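Local coordinates for protein putative glycoside hydrolase (Bacteroides thetaiotaomicron VPI-5482, PDB 3HBZ) that is of unproven function, binds calcium, and may act in carbohydrate metabolism, possibly as a glycoside hydrolase, at residues Asp93-Thr98 / Phe206-Thr211; Phe102-Gly107 / Val115-Glu120. One frame throughout, in Å; residues are numbered along the deposited sequence.

Contact 1: residues Asp93-Thr98 / Phe206-Thr211. With ACT (acetate ion), chain H.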
loop_
_atom_site.group_PDB
_atom_site.type_symbol
_atom_site.label_atom_id
_atom_site.label_comp_id
_atom_site.label_asym_id
_atom_site.label_seq_id
_atom_site.Cartn_x
_atom_site.Cartn_y
_atom_site.Cartn_z
ATOM N N ASP A 93 -1.294 16.138 -5.699
ATOM C CA ASP A 93 -2.356 16.877 -6.391
ATOM C C ASP A 93 -2.544 16.414 -7.837
ATOM O O ASP A 93 -3.035 17.172 -8.661
ATOM C CB ASP A 93 -2.056 18.396 -6.391
ATOM C CG ASP A 93 -0.802 18.741 -7.186
ATOM O OD1 ASP A 93 0.093 17.869 -7.278
ATOM O OD2 ASP A 93 -0.711 19.865 -7.716
ATOM N N THR A 94 -2.149 15.185 -8.128
ATOM C CA THR A 94 -2.173 14.655 -9.474
ATOM C C THR A 94 -3.076 13.421 -9.507
ATOM O O THR A 94 -3.473 12.906 -8.483
ATOM C CB THR A 94 -0.750 14.250 -9.940
ATOM O OG1 THR A 94 -0.135 13.464 -8.922
ATOM C CG2 THR A 94 0.085 15.487 -10.202
ATOM N N GLU A 95 -3.423 12.984 -10.702
ATOM C CA GLU A 95 -4.248 11.806 -10.855
ATOM C C GLU A 95 -3.387 10.550 -10.660
ATOM O O GLU A 95 -2.178 10.606 -10.768
ATOM C CB GLU A 95 -4.991 11.862 -12.194
ATOM C CG GLU A 95 -4.156 11.796 -13.451
ATOM C CD GLU A 95 -4.968 12.098 -14.742
ATOM O OE1 GLU A 95 -6.087 12.674 -14.659
ATOM O OE2 GLU A 95 -4.462 11.772 -15.839
ATOM N N LEU A 96 -4.010 9.434 -10.284
ATOM C CA LEU A 96 -3.266 8.211 -9.975
ATOM C C LEU A 96 -2.282 7.868 -11.109
ATOM O O LEU A 96 -2.625 7.977 -12.272
ATOM C CB LEU A 96 -4.272 7.070 -9.794
ATOM C CG LEU A 96 -3.875 5.906 -8.925
ATOM C CD1 LEU A 96 -3.423 6.375 -7.513
ATOM C CD2 LEU A 96 -5.035 4.882 -8.848
ATOM N N ALA A 97 -1.085 7.425 -10.767
ATOM C CA ALA A 97 -0.096 6.981 -11.765
ATOM C C ALA A 97 -0.601 5.659 -12.342
ATOM O O ALA A 97 -1.259 4.903 -11.629
ATOM C CB ALA A 97 1.278 6.745 -11.067
ATOM N N THR A 98 -0.275 5.378 -13.605
ATOM C CA THR A 98 -0.762 4.161 -14.296
ATOM C C THR A 98 0.315 3.344 -15.040
ATOM O O THR A 98 -0.012 2.336 -15.669
ATOM C CB THR A 98 -1.884 4.490 -15.312
ATOM O OG1 THR A 98 -1.353 5.235 -16.425
ATOM C CG2 THR A 98 -3.027 5.258 -14.630
ATOM N N PHE A 206 -9.624 7.182 -8.408
ATOM C CA PHE A 206 -9.277 7.036 -9.837
ATOM C C PHE A 206 -10.431 7.584 -10.661
ATOM O O PHE A 206 -11.592 7.234 -10.407
ATOM C CB PHE A 206 -9.026 5.552 -10.153
ATOM C CG PHE A 206 -8.470 5.310 -11.536
ATOM C CD1 PHE A 206 -7.224 5.807 -11.899
ATOM C CD2 PHE A 206 -9.219 4.596 -12.486
ATOM C CE1 PHE A 206 -6.720 5.605 -13.201
ATOM C CE2 PHE A 206 -8.737 4.376 -13.758
ATOM C CZ PHE A 206 -7.466 4.903 -14.134
ATOM N N ARG A 207 -10.143 8.477 -11.607
ATOM C CA ARG A 207 -11.214 9.188 -12.327
ATOM C C ARG A 207 -11.345 8.790 -13.807
ATOM O O ARG A 207 -11.887 9.528 -14.597
ATOM C CB ARG A 207 -11.054 10.717 -12.189
ATOM C CG ARG A 207 -11.087 11.233 -10.744
ATOM C CD ARG A 207 -10.854 12.749 -10.677
ATOM N NE ARG A 207 -10.485 13.174 -9.310
ATOM C CZ ARG A 207 -11.156 14.037 -8.538
ATOM N NH1 ARG A 207 -12.267 14.605 -8.962
ATOM N NH2 ARG A 207 -10.703 14.344 -7.323
ATOM N N HIS A 208 -10.901 7.591 -14.168
ATOM C CA HIS A 208 -11.150 7.029 -15.523
ATOM C C HIS A 208 -11.758 5.624 -15.359
ATOM O O HIS A 208 -11.819 5.109 -14.249
ATOM C CB HIS A 208 -9.848 6.927 -16.329
ATOM C CG HIS A 208 -9.049 8.188 -16.344
ATOM N ND1 HIS A 208 -9.437 9.303 -17.061
ATOM C CD2 HIS A 208 -7.895 8.524 -15.707
ATOM C CE1 HIS A 208 -8.544 10.267 -16.883
ATOM N NE2 HIS A 208 -7.601 9.822 -16.063
ATOM N N ILE A 209 -12.163 5.018 -16.474
ATOM C CA ILE A 209 -12.746 3.697 -16.500
ATOM C C ILE A 209 -11.625 2.758 -16.870
ATOM O O ILE A 209 -11.184 2.740 -18.029
ATOM C CB ILE A 209 -13.893 3.584 -17.523
ATOM C CG1 ILE A 209 -15.055 4.520 -17.152
ATOM C CG2 ILE A 209 -14.420 2.136 -17.566
ATOM C CD1 ILE A 209 -16.192 4.566 -18.189
ATOM N N PRO A 210 -11.119 1.998 -15.883
ATOM C CA PRO A 210 -10.084 1.067 -16.191
ATOM C C PRO A 210 -10.639 -0.091 -17.021
ATOM O O PRO A 210 -11.747 -0.574 -16.743
ATOM C CB PRO A 210 -9.606 0.626 -14.806
ATOM C CG PRO A 210 -10.760 0.718 -13.961
ATOM C CD PRO A 210 -11.588 1.847 -14.493
ATOM N N THR A 211 -9.878 -0.509 -18.029
ATOM C CA THR A 211 -10.268 -1.604 -18.923
ATOM C C THR A 211 -9.381 -2.857 -18.855
ATOM O O THR A 211 -9.893 -3.980 -19.032
ATOM C CB THR A 211 -10.319 -1.077 -20.382
ATOM O OG1 THR A 211 -9.100 -0.396 -20.663
ATOM C CG2 THR A 211 -11.483 -0.079 -20.532
HETATM C C ACT H . -6.775 9.505 -11.852
HETATM O O ACT H . -7.906 9.704 -12.130
HETATM O OXT ACT H . -6.674 9.783 -10.613
HETATM C CH3 ACT H . -5.732 8.954 -12.887
#
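L96 lays its CB against the edge of the F206 ring, near the ring plane, with CB 3.8 Å from F206 CD1. The two side chains cross at about a right angle, and L96 CD2 meets the same CD1. T98 adds its methyl, CG2, 4.0 Å from F206 CE1. F206 turns its CG away from its backbone N (chi1 -172°), which carries the ring over to the 93-98 loop. The backbone N of H208 sits above one face of this ring, offset toward the rim.

E95 meets the H208 ring at its edge, near the imidazole plane. Its carboxylate is itself turned 89° to that plane, and OE1 lies 3.5 Å from H208 NE2. No hydrogen bond forms across the contact. The firmer polar hold on H208 comes from elsewhere: ND1 bonds to E341, and the ring stacks on Y338.

An acetate ion, probably from the crystallisation liquor, lies between the two segments; its exact position is doubtful, since it is modelled too close to E95. Each of its oxygens takes one backbone N-H. L96 N gives a hydrogen bond to OXT at 2.7 Å, and R207 N gives one to O at 2.6 Å. The acetate thus links two main chains that share no direct hydrogen bond. Its methyl turns toward the rings, 3.5 Å from F206 CE1 and 3.6 Å from H208 CD2.

Behind F206 lie L336 of strand 328-338 and V308 of strand 306-313. On the other loop, L96 packs on M124 of strand 121-125. The arrangement is surface packing of the interdomain linker after strand 84-92 against the connection between strands 200-205 and 210-220, with an aliphatic side chain at the F206 ring edge on the surface of the larger beta domain.

Contact 2: residues Phe102-Gly107 / Val115-Glu120. With CA (calcium ion), chain B; NA (sodium ion), chain D.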
loop_
_atom_site.group_PDB
_atom_site.type_symbol
_atom_site.label_atom_id
_atom_site.label_comp_id
_atom_site.label_asym_id
_atom_site.label_seq_id
_atom_site.Cartn_x
_atom_site.Cartn_y
_atom_site.Cartn_z
ATOM N N PHE A 102 8.893 0.025 -11.609
ATOM C CA PHE A 102 9.488 -0.446 -10.371
ATOM C C PHE A 102 10.955 -0.088 -10.200
ATOM O O PHE A 102 11.714 -0.851 -9.583
ATOM C CB PHE A 102 9.192 -1.947 -10.202
ATOM C CG PHE A 102 7.715 -2.237 -10.181
ATOM C CD1 PHE A 102 6.976 -1.930 -9.064
ATOM C CD2 PHE A 102 7.036 -2.645 -11.318
ATOM C CE1 PHE A 102 5.596 -2.112 -9.056
ATOM C CE2 PHE A 102 5.663 -2.827 -11.296
ATOM C CZ PHE A 102 4.961 -2.551 -10.154
ATOM N N GLU A 103 11.342 1.076 -10.744
ATOM C CA GLU A 103 12.693 1.574 -10.645
ATOM C C GLU A 103 12.944 2.389 -9.360
ATOM O O GLU A 103 14.054 2.437 -8.862
ATOM C CB GLU A 103 13.078 2.454 -11.855
ATOM C CG GLU A 103 12.845 1.847 -13.269
ATOM C CD GLU A 103 13.499 0.481 -13.429
ATOM O OE1 GLU A 103 14.547 0.241 -12.782
ATOM O OE2 GLU A 103 12.962 -0.351 -14.187
ATOM N N ASP A 104 11.920 3.074 -8.862
ATOM C CA ASP A 104 12.113 4.138 -7.878
ATOM C C ASP A 104 11.642 3.693 -6.506
ATOM O O ASP A 104 10.518 3.172 -6.369
ATOM C CB ASP A 104 11.284 5.356 -8.265
ATOM C CG ASP A 104 11.804 6.051 -9.541
ATOM O OD1 ASP A 104 13.018 6.178 -9.721
ATOM O OD2 ASP A 104 10.962 6.422 -10.352
ATOM N N THR A 105 12.472 3.915 -5.505
ATOM C CA THR A 105 12.126 3.607 -4.126
ATOM C C THR A 105 12.644 4.739 -3.236
ATOM O O THR A 105 13.495 5.542 -3.658
ATOM C CB THR A 105 12.778 2.327 -3.663
ATOM O OG1 THR A 105 14.182 2.493 -3.752
ATOM C CG2 THR A 105 12.313 1.104 -4.505
ATOM N N LEU A 106 12.139 4.817 -2.003
ATOM C CA LEU A 106 12.549 5.855 -1.056
ATOM C C LEU A 106 13.899 5.525 -0.430
ATOM O O LEU A 106 14.101 4.457 0.093
ATOM C CB LEU A 106 11.492 6.103 0.022
ATOM C CG LEU A 106 10.152 6.781 -0.317
ATOM C CD1 LEU A 106 9.259 6.769 0.944
ATOM C CD2 LEU A 106 10.291 8.228 -0.824
ATOM N N GLY A 107 14.839 6.453 -0.520
ATOM C CA GLY A 107 16.170 6.260 0.058
ATOM C C GLY A 107 16.163 6.401 1.578
ATOM O O GLY A 107 15.249 6.992 2.158
ATOM N N VAL A 115 7.914 3.972 -5.138
ATOM C CA VAL A 115 7.188 5.194 -5.436
ATOM C C VAL A 115 7.059 5.418 -6.939
ATOM O O VAL A 115 7.811 4.854 -7.739
ATOM C CB VAL A 115 7.894 6.402 -4.748
ATOM C CG1 VAL A 115 7.970 6.125 -3.205
ATOM C CG2 VAL A 115 9.328 6.629 -5.297
ATOM N N GLU A 116 6.082 6.231 -7.316
ATOM C CA GLU A 116 5.951 6.721 -8.686
ATOM C C GLU A 116 6.347 8.190 -8.661
ATOM O O GLU A 116 5.999 8.890 -7.703
ATOM C CB GLU A 116 4.523 6.528 -9.147
ATOM C CG GLU A 116 4.020 5.059 -9.037
ATOM C CD GLU A 116 4.825 4.129 -9.912
ATOM O OE1 GLU A 116 5.361 4.618 -10.917
ATOM O OE2 GLU A 116 4.954 2.925 -9.587
ATOM N N ARG A 117 7.099 8.644 -9.676
ATOM C CA ARG A 117 7.551 10.025 -9.776
ATOM C C ARG A 117 7.062 10.675 -11.078
ATOM O O ARG A 117 6.801 10.000 -12.080
ATOM C CB ARG A 117 9.097 10.121 -9.690
ATOM C CG ARG A 117 9.652 9.797 -8.306
ATOM C CD ARG A 117 11.210 9.906 -8.145
ATOM N NE ARG A 117 11.578 9.920 -6.700
ATOM C CZ ARG A 117 12.295 9.001 -6.010
ATOM N NH1 ARG A 117 12.836 7.928 -6.590
ATOM N NH2 ARG A 117 12.496 9.166 -4.701
ATOM N N GLU A 118 6.869 11.990 -11.026
ATOM C CA GLU A 118 6.843 12.856 -12.226
ATOM C C GLU A 118 8.015 13.809 -12.043
ATOM O O GLU A 118 7.953 14.706 -11.211
ATOM C CB GLU A 118 5.535 13.643 -12.347
ATOM C CG GLU A 118 4.300 12.811 -12.761
ATOM C CD GLU A 118 3.024 13.665 -12.994
ATOM O OE1 GLU A 118 3.107 14.917 -13.024
ATOM O OE2 GLU A 118 1.925 13.084 -13.144
ATOM N N GLY A 119 9.106 13.575 -12.772
ATOM C CA GLY A 119 10.359 14.297 -12.544
ATOM C C GLY A 119 10.861 13.944 -11.161
ATOM O O GLY A 119 10.903 12.762 -10.791
ATOM N N GLU A 120 11.223 14.959 -10.384
ATOM C CA GLU A 120 11.648 14.771 -8.983
ATOM C C GLU A 120 10.456 14.662 -8.007
ATOM O O GLU A 120 10.646 14.253 -6.864
ATOM C CB GLU A 120 12.575 15.920 -8.524
ATOM C CG GLU A 120 13.619 16.388 -9.557
HETATM CA CA CA B . 11.683 -2.279 -14.478
HETATM NA NA NA D . 5.265 5.668 -13.118
HETATM O O HOH W 1 6.790 1.373 -10.286
HETATM O O HOH W 2 8.937 2.341 -8.571
HETATM O O HOH W 3 7.344 6.739 -12.057
HETATM O O HOH W 4 4.525 7.659 -12.681
HETATM O O HOH W 5 10.845 -1.456 -16.538
HETATM O O HOH W 6 6.340 6.104 -15.631
HETATM O O HOH W 7 7.194 3.659 -12.870
#
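This contact contributes a ligand to each of two metal sites, where the loop after strand 99-100 lies beside strand 115-118. E103 OE2 binds the calcium ion at 2.3 Å. E116 OE1 binds the sodium ion at 2.4 Å, together with four waters and the backbone oxygen of I99. N101, T155, K157, D332 and water 5 complete the calcium site.

One backbone hydrogen bond joins the segments directly: V115 N to D104 O, 3.0 Å and nearly straight at 168°. The N-H comes from above the carbonyl plane. Water 2 adds a bridge, accepting from D104 N and donating to V115 O. Water 1 links the two segments again, taking the N-H of F102 and donating to E116 OE2. That oxygen also bonds to W126.

D104 reaches across to R117 in a long salt bridge, OD1 to NH1 at 3.6 Å. OD1 lies at the guanidinium edge, in its plane, while the carboxylate is turned 70° to that plane. R117 runs extended from CG to NE (chi2 -179°), which carries its guanidinium out beside D104 and over V115. V115 CG2 sits 3.8 Å from the guanidinium plane, over its centre. The other valine methyl, CG1, meets L106 CG at 3.7 Å, the two side chains crossing at about a right angle. A leucine in place of R117 would probably leave the D104 carboxylate without its cationic mate and V115 CG2 without the flat group over it.

R117 also takes part in the sodium surroundings through its backbone: its N-H donates to water 3, one of the waters on the metal. The arrangement is an antiparallel beta hairpin, strands 115-118 and 121-125, whose first strand is met by the preceding loop, with the loop supplying a calcium ligand and the strand a sodium ligand.

In the fold
The centres of contacts 1 and 2 are 18 Å apart. Contact 2 is nested along the chain inside the long loop that contact 1 closes: 93-98 comes first, then 102-107, 115-120 and finally 206-211. The two contacts touch where A97 CB packs on E116 CB at 3.8 Å. Short strand 99-100 joins their first segments and pairs with strand 328-338. Side chains of that long strand meet F206 of contact 1 and F102 in the first segment of contact 2. The hairpin 115-118/121-125 also meets both. The chain leaving the five-stranded N-terminal sheet is packed against the larger beta domain before it reaches the calcium and sodium sites of that larger domain.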